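PDB 4OVY: haloacid dehalogenase domain protein hydrolase, which is probably a hydrolase of the haloacid dehalogenase superfamily, perhaps a phosphatase, and holds a calcium ion in the metal site of its Rossmann-like core. Local coordinates for residues Phe41-Cys49 and Thr136-Leu147; Thr157-Met168 and Tyr176-Ser187. All blocks are in the same frame, centred on the assembly; numbering follows the deposited sequence.

Contact 1: residues Phe41-Cys49 and Thr136-Leu147. With CA (calcium ion), chain J; EDO (1,2-ethanediol), chain H; EDO (1,2-ethanediol), chain F.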
# COMPACT_ATOMS: atom_id res chain seq x y z
N PHE A 41 -0.70 -13.58 3.48
CA PHE A 41 -1.31 -14.78 2.92
C PHE A 41 -1.44 -14.64 1.41
O PHE A 41 -1.90 -13.62 0.92
CB PHE A 41 -2.74 -14.95 3.47
CG PHE A 41 -2.80 -15.22 4.94
CD1 PHE A 41 -2.77 -14.18 5.86
CD2 PHE A 41 -2.93 -16.52 5.42
CE1 PHE A 41 -2.84 -14.43 7.22
CE2 PHE A 41 -2.99 -16.77 6.78
CZ PHE A 41 -2.95 -15.72 7.68
N ASP A 42 -1.09 -15.69 0.68
CA ASP A 42 -1.60 -15.83 -0.67
C ASP A 42 -3.12 -16.05 -0.59
O ASP A 42 -3.64 -16.40 0.48
CB ASP A 42 -0.93 -17.01 -1.38
CG ASP A 42 -1.09 -16.97 -2.89
OD1 ASP A 42 -1.61 -15.99 -3.46
OD2 ASP A 42 -0.67 -17.95 -3.52
N ASN A 43 -3.82 -15.83 -1.70
CA ASN A 43 -5.26 -16.06 -1.75
C ASN A 43 -5.60 -17.40 -2.43
O ASN A 43 -5.97 -18.36 -1.76
CB ASN A 43 -5.97 -14.90 -2.47
CG ASN A 43 -7.49 -15.01 -2.41
OD1 ASN A 43 -8.06 -15.50 -1.43
ND2 ASN A 43 -8.15 -14.56 -3.47
N ASP A 44 -5.44 -17.46 -3.75
CA ASP A 44 -5.74 -18.68 -4.52
C ASP A 44 -4.99 -19.88 -3.93
O ASP A 44 -3.78 -19.85 -3.85
CB ASP A 44 -5.33 -18.51 -5.98
CG ASP A 44 -6.10 -17.41 -6.70
OD1 ASP A 44 -7.26 -17.11 -6.35
OD2 ASP A 44 -5.52 -16.85 -7.65
N GLY A 45 -5.72 -20.91 -3.52
CA GLY A 45 -5.11 -22.14 -3.03
C GLY A 45 -4.63 -22.09 -1.59
O GLY A 45 -4.19 -23.10 -1.04
N THR A 46 -4.71 -20.91 -0.97
CA THR A 46 -4.27 -20.70 0.40
C THR A 46 -5.47 -20.35 1.29
O THR A 46 -5.64 -20.95 2.35
CB THR A 46 -3.19 -19.61 0.45
OG1 THR A 46 -2.00 -20.09 -0.20
CG2 THR A 46 -2.84 -19.23 1.89
N LEU A 47 -6.28 -19.39 0.86
CA LEU A 47 -7.50 -18.98 1.57
C LEU A 47 -8.77 -19.55 0.94
O LEU A 47 -9.80 -19.66 1.61
CB LEU A 47 -7.60 -17.46 1.61
CG LEU A 47 -6.52 -16.71 2.40
CD1 LEU A 47 -6.75 -15.21 2.36
CD2 LEU A 47 -6.47 -17.19 3.84
N TRP A 48 -8.72 -19.87 -0.35
CA TRP A 48 -9.87 -20.41 -1.05
C TRP A 48 -9.47 -21.29 -2.23
O TRP A 48 -8.29 -21.36 -2.59
CB TRP A 48 -10.82 -19.29 -1.49
CG TRP A 48 -10.40 -18.46 -2.67
CD1 TRP A 48 -9.15 -18.34 -3.20
CD2 TRP A 48 -11.24 -17.59 -3.44
NE1 TRP A 48 -9.16 -17.48 -4.27
CE2 TRP A 48 -10.43 -17.00 -4.43
CE3 TRP A 48 -12.60 -17.26 -3.39
CZ2 TRP A 48 -10.94 -16.10 -5.36
CZ3 TRP A 48 -13.10 -16.37 -4.32
CH2 TRP A 48 -12.27 -15.80 -5.29
N CYS A 49 -10.45 -21.93 -2.84
CA CYS A 49 -10.22 -22.94 -3.86
C CYS A 49 -9.75 -22.34 -5.19
O CYS A 49 -10.25 -21.31 -5.62
CB CYS A 49 -11.52 -23.71 -4.05
SG CYS A 49 -11.38 -25.13 -5.13
N THR A 136 -17.00 -17.29 -3.33
CA THR A 136 -16.70 -16.70 -2.03
C THR A 136 -17.13 -17.57 -0.84
O THR A 136 -16.77 -17.28 0.29
CB THR A 136 -17.34 -15.31 -1.89
OG1 THR A 136 -18.73 -15.40 -2.22
CG2 THR A 136 -16.67 -14.30 -2.83
N GLU A 137 -17.93 -18.61 -1.09
CA GLU A 137 -18.23 -19.63 -0.09
C GLU A 137 -17.30 -20.84 -0.17
O GLU A 137 -17.36 -21.74 0.68
CB GLU A 137 -19.69 -20.08 -0.19
CG GLU A 137 -20.67 -19.03 0.30
CD GLU A 137 -22.12 -19.47 0.18
OE1 GLU A 137 -22.41 -20.69 0.19
OE2 GLU A 137 -22.99 -18.58 0.06
N CYS A 138 -16.42 -20.85 -1.17
CA CYS A 138 -15.42 -21.90 -1.31
C CYS A 138 -14.10 -21.47 -0.66
O CYS A 138 -13.01 -21.76 -1.15
CB CYS A 138 -15.26 -22.27 -2.79
SG CYS A 138 -16.82 -22.82 -3.54
N VAL A 139 -14.24 -20.78 0.46
CA VAL A 139 -13.11 -20.34 1.28
C VAL A 139 -12.90 -21.39 2.36
O VAL A 139 -13.81 -22.17 2.67
CB VAL A 139 -13.34 -18.95 1.90
CG1 VAL A 139 -13.48 -17.89 0.80
CG2 VAL A 139 -14.57 -18.93 2.80
N TYR A 140 -11.70 -21.43 2.92
CA TYR A 140 -11.34 -22.44 3.91
C TYR A 140 -11.65 -21.98 5.32
O TYR A 140 -11.06 -21.03 5.83
CB TYR A 140 -9.86 -22.82 3.78
CG TYR A 140 -9.46 -23.26 2.39
CD1 TYR A 140 -10.29 -24.06 1.61
CD2 TYR A 140 -8.24 -22.87 1.85
CE1 TYR A 140 -9.91 -24.47 0.35
CE2 TYR A 140 -7.85 -23.27 0.59
CZ TYR A 140 -8.69 -24.06 -0.16
OH TYR A 140 -8.31 -24.46 -1.43
N GLN A 141 -12.60 -22.67 5.95
CA GLN A 141 -13.04 -22.35 7.30
C GLN A 141 -11.88 -22.34 8.30
O GLN A 141 -11.81 -21.44 9.14
CB GLN A 141 -14.15 -23.33 7.73
CG GLN A 141 -14.56 -23.22 9.19
CD GLN A 141 -15.21 -21.89 9.54
OE1 GLN A 141 -15.89 -21.27 8.72
NE2 GLN A 141 -15.01 -21.46 10.78
N PRO A 142 -10.95 -23.32 8.21
CA PRO A 142 -9.80 -23.26 9.11
C PRO A 142 -8.94 -22.00 8.93
O PRO A 142 -8.37 -21.50 9.90
CB PRO A 142 -9.01 -24.53 8.77
CG PRO A 142 -10.03 -25.46 8.21
CD PRO A 142 -10.96 -24.57 7.44
N MSE A 143 -8.87 -21.48 7.71
CA MSE A 143 -8.10 -20.26 7.47
C MSE A 143 -8.86 -19.05 7.96
O MSE A 143 -8.25 -18.09 8.42
CB MSE A 143 -7.72 -20.12 5.99
CG MSE A 143 -6.85 -21.29 5.52
SE MSE A 143 -5.11 -21.36 6.45
CE MSE A 143 -4.30 -19.80 5.55
N LEU A 144 -10.18 -19.06 7.88
CA LEU A 144 -10.97 -17.99 8.49
C LEU A 144 -10.72 -17.92 10.00
O LEU A 144 -10.59 -16.84 10.58
CB LEU A 144 -12.46 -18.18 8.23
CG LEU A 144 -12.95 -18.20 6.78
CD1 LEU A 144 -14.47 -18.29 6.78
CD2 LEU A 144 -12.47 -16.97 6.02
N GLU A 145 -10.66 -19.08 10.63
CA GLU A 145 -10.32 -19.17 12.05
C GLU A 145 -8.92 -18.63 12.33
O GLU A 145 -8.71 -17.89 13.29
CB GLU A 145 -10.44 -20.61 12.55
CG GLU A 145 -11.87 -21.10 12.57
CD GLU A 145 -12.00 -22.59 12.80
OE1 GLU A 145 -10.98 -23.24 13.15
OE2 GLU A 145 -13.12 -23.11 12.62
N LEU A 146 -7.96 -18.98 11.48
CA LEU A 146 -6.58 -18.51 11.64
C LEU A 146 -6.50 -17.00 11.51
O LEU A 146 -5.86 -16.35 12.33
CB LEU A 146 -5.66 -19.20 10.63
CG LEU A 146 -4.20 -18.75 10.64
CD1 LEU A 146 -3.56 -18.91 12.02
CD2 LEU A 146 -3.43 -19.54 9.60
N LEU A 147 -7.16 -16.44 10.50
CA LEU A 147 -7.21 -14.98 10.34
C LEU A 147 -7.76 -14.27 11.60
O LEU A 147 -7.17 -13.30 12.07
CB LEU A 147 -8.06 -14.60 9.13
CG LEU A 147 -7.43 -14.89 7.76
CD1 LEU A 147 -8.51 -14.81 6.69
CD2 LEU A 147 -6.28 -13.94 7.46
CA CA J . -1.44 -19.82 -4.63
C1 EDO H . -3.15 -16.26 -9.55
O1 EDO H . -3.01 -16.71 -8.19
C2 EDO H . -1.85 -16.50 -10.31
O2 EDO H . -0.73 -16.16 -9.49
C1 EDO F . -14.37 -16.64 12.05
O1 EDO F . -13.87 -17.12 13.29
C2 EDO F . -14.79 -17.83 11.20
O2 EDO F . -15.76 -18.61 11.91
O HOH W 1 1.08 -18.72 -5.23
O HOH W 2 -1.70 -20.55 -6.57
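Three rings carry the join between Phe41-Cys49 and Thr136-Leu147. Over one face of the Phe41 ring lies the CD2 methyl of Leu147, 3.9 Å from the centroid in a CH-pi contact, while Leu146 CD2 meets the rim in the ring plane and the CE methyl of selenomethionine Met143 comes to the same rim, 3.5 Å from Phe41 CE2. Tyr140 takes Trp48 CA over one face and Thr46 O at its edge, 3.3 Å from Tyr140 CD2. The Trp48 indole has Asn43 OD1 above one face, and its NE1 reaches Asp44 OD1 at 2.8 Å, nearly in the ring plane and on the anti lone pair.

Met143 gets its methyl to Phe41 by bending twice (chi2 -64°, chi3 -72°), which also lays CE against Leu47 CD2 at 3.8 Å. The backbones touch in a single bridge: Tyr140 N donates to Leu47 O at 2.9 Å, and Cys49 N to Cys138 O at 3.1 Å. Tyr140, the N-cap residue of helix 141-152, turns its hydroxyl to Glu265.

Asp42, Asp44 and Thr46 fit the DxDx(T/V) pattern of haloacid dehalogenases, and calcium is bound by Asp42 OD2 and Asp44 O, together with Asn234 OD1 and two waters, one of them at a longer distance. Thr46 O is buried with no hydrogen-bond partner in the model; its nearest neighbours across the contact are Tyr140 CD2 and Met143 CG. The chemistry is thus divided: apolar packing and two backbone bonds hold the loop against the segment 136-147, while the Trp48 NE1 bond limits the turning of the Asp44 carboxylate; the oxygen Asp44 gives to calcium is its backbone O.

Contact 2: residues Thr157-Met168 and Tyr176-Ser187. With EDO (1,2-ethanediol), chain D.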
# COMPACT_ATOMS: atom_id res chain seq x y z
N THR A 157 -3.39 -8.61 9.07
CA THR A 157 -3.44 -9.68 8.08
C THR A 157 -3.54 -9.07 6.69
O THR A 157 -4.49 -8.35 6.39
CB THR A 157 -4.66 -10.59 8.31
OG1 THR A 157 -5.86 -9.80 8.34
CG2 THR A 157 -4.54 -11.36 9.63
N PHE A 158 -2.55 -9.35 5.84
CA PHE A 158 -2.53 -8.89 4.46
C PHE A 158 -2.69 -10.06 3.48
O PHE A 158 -2.21 -11.17 3.73
CB PHE A 158 -1.19 -8.22 4.12
CG PHE A 158 -1.01 -6.84 4.67
CD1 PHE A 158 -0.72 -6.65 6.02
CD2 PHE A 158 -1.07 -5.73 3.83
CE1 PHE A 158 -0.52 -5.38 6.52
CE2 PHE A 158 -0.87 -4.46 4.33
CZ PHE A 158 -0.60 -4.28 5.67
N ILE A 159 -3.33 -9.79 2.35
CA ILE A 159 -3.25 -10.68 1.20
C ILE A 159 -2.12 -10.21 0.27
O ILE A 159 -1.98 -9.01 0.02
CB ILE A 159 -4.58 -10.73 0.42
CG1 ILE A 159 -5.61 -11.53 1.22
CG2 ILE A 159 -4.39 -11.36 -0.95
CD1 ILE A 159 -7.02 -11.39 0.68
N VAL A 160 -1.34 -11.16 -0.21
CA VAL A 160 -0.28 -10.92 -1.18
C VAL A 160 -0.43 -11.98 -2.28
O VAL A 160 0.04 -13.10 -2.14
CB VAL A 160 1.12 -10.96 -0.53
CG1 VAL A 160 2.20 -10.61 -1.55
CG2 VAL A 160 1.20 -10.00 0.64
N SER A 161 -1.12 -11.61 -3.35
CA SER A 161 -1.56 -12.55 -4.38
C SER A 161 -1.10 -12.13 -5.77
O SER A 161 -0.90 -10.95 -6.03
CB SER A 161 -3.09 -12.66 -4.35
OG SER A 161 -3.61 -13.33 -5.49
N GLY A 162 -0.93 -13.10 -6.65
CA GLY A 162 -0.66 -12.83 -8.06
C GLY A 162 -1.89 -12.37 -8.82
O GLY A 162 -1.77 -11.79 -9.90
N ALA A 163 -3.07 -12.63 -8.26
CA ALA A 163 -4.32 -12.23 -8.88
C ALA A 163 -4.47 -10.71 -8.83
O ALA A 163 -3.73 -10.02 -8.12
CB ALA A 163 -5.51 -12.90 -8.20
N GLY A 164 -5.42 -10.21 -9.60
CA GLY A 164 -5.70 -8.79 -9.67
C GLY A 164 -6.20 -8.25 -8.34
O GLY A 164 -7.16 -8.76 -7.76
N ILE A 165 -5.54 -7.19 -7.89
CA ILE A 165 -5.89 -6.50 -6.66
C ILE A 165 -7.37 -6.08 -6.68
O ILE A 165 -8.09 -6.24 -5.69
CB ILE A 165 -4.91 -5.33 -6.41
CG1 ILE A 165 -4.96 -4.83 -4.98
CG2 ILE A 165 -5.13 -4.19 -7.39
CD1 ILE A 165 -3.94 -3.75 -4.71
N GLU A 166 -7.84 -5.60 -7.83
CA GLU A 166 -9.21 -5.11 -7.96
C GLU A 166 -10.25 -6.21 -8.18
O GLU A 166 -11.46 -5.96 -8.08
CB GLU A 166 -9.29 -4.05 -9.07
CG GLU A 166 -8.43 -2.81 -8.81
CD GLU A 166 -8.61 -2.20 -7.41
OE1 GLU A 166 -9.72 -2.26 -6.84
OE2 GLU A 166 -7.62 -1.65 -6.88
N PHE A 167 -9.79 -7.42 -8.48
CA PHE A 167 -10.68 -8.58 -8.46
C PHE A 167 -11.01 -9.00 -7.02
O PHE A 167 -12.11 -9.49 -6.77
CB PHE A 167 -10.06 -9.77 -9.19
CG PHE A 167 -10.96 -10.95 -9.27
CD1 PHE A 167 -12.07 -10.93 -10.12
CD2 PHE A 167 -10.75 -12.07 -8.47
CE1 PHE A 167 -12.93 -12.01 -10.18
CE2 PHE A 167 -11.61 -13.15 -8.53
CZ PHE A 167 -12.70 -13.12 -9.39
N MSE A 168 -10.07 -8.82 -6.10
CA MSE A 168 -10.25 -9.28 -4.70
C MSE A 168 -10.85 -8.24 -3.80
O MSE A 168 -11.62 -8.56 -2.89
CB MSE A 168 -8.89 -9.70 -4.14
CG MSE A 168 -8.33 -10.91 -4.88
SE MSE A 168 -6.57 -11.41 -4.16
CE MSE A 168 -5.50 -9.91 -4.86
N TYR A 176 -13.08 -12.24 4.24
CA TYR A 176 -11.87 -12.54 5.02
C TYR A 176 -11.63 -11.59 6.19
O TYR A 176 -10.75 -11.85 7.02
CB TYR A 176 -10.62 -12.47 4.13
CG TYR A 176 -10.56 -13.48 3.01
CD1 TYR A 176 -10.86 -14.82 3.22
CD2 TYR A 176 -10.16 -13.10 1.73
CE1 TYR A 176 -10.79 -15.75 2.19
CE2 TYR A 176 -10.08 -14.02 0.69
CZ TYR A 176 -10.39 -15.34 0.93
OH TYR A 176 -10.31 -16.26 -0.09
N GLY A 177 -12.37 -10.48 6.25
CA GLY A 177 -12.09 -9.44 7.25
C GLY A 177 -10.88 -8.61 6.90
O GLY A 177 -10.30 -7.96 7.77
N ILE A 178 -10.48 -8.60 5.63
CA ILE A 178 -9.29 -7.90 5.20
C ILE A 178 -9.70 -6.70 4.35
O ILE A 178 -10.27 -6.89 3.26
CB ILE A 178 -8.35 -8.84 4.42
CG1 ILE A 178 -7.89 -9.98 5.34
CG2 ILE A 178 -7.17 -8.06 3.86
CD1 ILE A 178 -7.11 -11.07 4.64
N PRO A 179 -9.42 -5.47 4.83
CA PRO A 179 -9.81 -4.28 4.10
C PRO A 179 -8.94 -4.04 2.86
O PRO A 179 -7.86 -4.59 2.77
CB PRO A 179 -9.59 -3.17 5.12
CG PRO A 179 -8.42 -3.65 5.91
CD PRO A 179 -8.59 -5.14 6.00
N PRO A 180 -9.41 -3.20 1.93
CA PRO A 180 -8.71 -3.00 0.65
C PRO A 180 -7.26 -2.54 0.80
O PRO A 180 -6.41 -2.97 0.01
CB PRO A 180 -9.54 -1.93 -0.06
CG PRO A 180 -10.87 -1.98 0.59
CD PRO A 180 -10.65 -2.41 2.00
N GLU A 181 -6.98 -1.72 1.80
CA GLU A 181 -5.61 -1.24 2.04
C GLU A 181 -4.63 -2.34 2.51
O GLU A 181 -3.44 -2.08 2.63
CB GLU A 181 -5.58 -0.03 3.00
CG GLU A 181 -5.99 -0.30 4.45
CD GLU A 181 -7.49 -0.22 4.70
OE1 GLU A 181 -8.30 -0.29 3.74
OE2 GLU A 181 -7.85 -0.08 5.89
N GLN A 182 -5.14 -3.54 2.76
CA GLN A 182 -4.31 -4.67 3.16
C GLN A 182 -4.36 -5.81 2.13
O GLN A 182 -4.04 -6.96 2.45
CB GLN A 182 -4.71 -5.16 4.55
CG GLN A 182 -4.34 -4.15 5.61
CD GLN A 182 -4.75 -4.50 7.02
OE1 GLN A 182 -4.97 -5.67 7.38
NE2 GLN A 182 -4.83 -3.50 7.83
N VAL A 183 -4.76 -5.47 0.91
CA VAL A 183 -4.75 -6.40 -0.20
C VAL A 183 -3.66 -5.93 -1.16
O VAL A 183 -3.65 -4.77 -1.57
CB VAL A 183 -6.11 -6.45 -0.93
CG1 VAL A 183 -6.03 -7.41 -2.13
CG2 VAL A 183 -7.22 -6.87 0.02
N ILE A 184 -2.74 -6.83 -1.48
CA ILE A 184 -1.67 -6.57 -2.42
C ILE A 184 -1.83 -7.57 -3.55
O ILE A 184 -2.02 -8.77 -3.30
CB ILE A 184 -0.29 -6.72 -1.75
CG1 ILE A 184 -0.11 -5.65 -0.68
CG2 ILE A 184 0.84 -6.62 -2.77
CD1 ILE A 184 1.08 -5.90 0.23
N GLY A 185 -1.78 -7.09 -4.78
CA GLY A 185 -2.00 -7.94 -5.93
C GLY A 185 -1.39 -7.37 -7.19
O GLY A 185 -0.67 -6.37 -7.16
N SER A 186 -1.69 -8.01 -8.31
CA SER A 186 -1.27 -7.49 -9.61
C SER A 186 -2.22 -6.37 -10.02
O SER A 186 -3.37 -6.34 -9.59
CB SER A 186 -1.26 -8.60 -10.65
OG SER A 186 -0.32 -9.60 -10.33
N SER A 187 -1.74 -5.46 -10.85
CA SER A 187 -2.53 -4.28 -11.21
C SER A 187 -2.19 -3.72 -12.59
O SER A 187 -1.12 -3.97 -13.14
CB SER A 187 -2.34 -3.19 -10.14
OG SER A 187 -0.97 -2.83 -10.00
C1 EDO D . 0.79 -4.10 -5.54
O1 EDO D . -0.47 -4.25 -4.88
C2 EDO D . 0.65 -3.25 -6.81
O2 EDO D . -0.28 -3.83 -7.73
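Strands 157-161 and 183-187 run parallel, their axes 4.7 Å apart and 5° from alignment, and the register slips by two residues between Val160 and Gly164 in a beta bulge. This is a right-handed beta-alpha-beta crossover of the Rossmann-like haloacid dehalogenase core, with helices 165-168 and 172-176 in the connection. Ile159 anchors the ladder, its N donating to Gln182 O at 2.9 Å and its O accepting from Ile184 N.

On one face of the sheet, Ile159 CD1 meets Tyr176 CD2 at 3.7 Å, its CG1 packs on Ile178 CD1, and Val183 CG1 receives the selenomethionine methyl Met168 CE. On the other, Val160 CG2 and Ile184 CD1 meet where the two side chains run alongside each other. Phe158 offers a ring face to Gln182 CG, 3.8 Å from the centroid and 17° off the normal; with CG anti to the carbonyl carbon (chi1 -76°) the ring lies across Gln182, and its CD2 also approaches Ile184 CD1. With an alanine at Phe158, Gln182 CG would probably lose the surface it lies on and Ile184 CD1 an apolar neighbour, leaving a gap between them. Glu181, just before Gln182, forms salt bridges with Lys156 and Arg226 of the second subunit.

Past the bulge, Ile165 N donates to Ser186 O, and Ile165 CD1 lies against Val183 O. Gly185 faces Ala163 O, Ile165 N and Met168 CE so closely that a beta carbon would clash. Ser186 OG, also bonded to Asp211 N, donates to Gly162 O at 2.7 Å from above the carbonyl plane.

The two contacts, with centres about 13 Å apart, share a border beside the metal site. They meet directly: Phe41 O of contact 1 lies 2.8 Å from Val160 N of contact 2, a probable hydrogen bond between neighbouring parallel strands, and Asn43 OD1 lies 2.7 Å from Tyr176 OH, a probable, weak hydrogen bond. That hydroxyl also packs on Leu47 CB and Trp48 CB. Helix 141-152 is followed in the chain by strand 156-161, making the contacts consecutive. Contact 1 supplies calcium ligands, whereas contact 2 borders them, the nearest atoms of the Ser161 and Asp42 side chains being about 4 Å apart and the nearest atom of the Ser161 side chain about 7 Å from the ion.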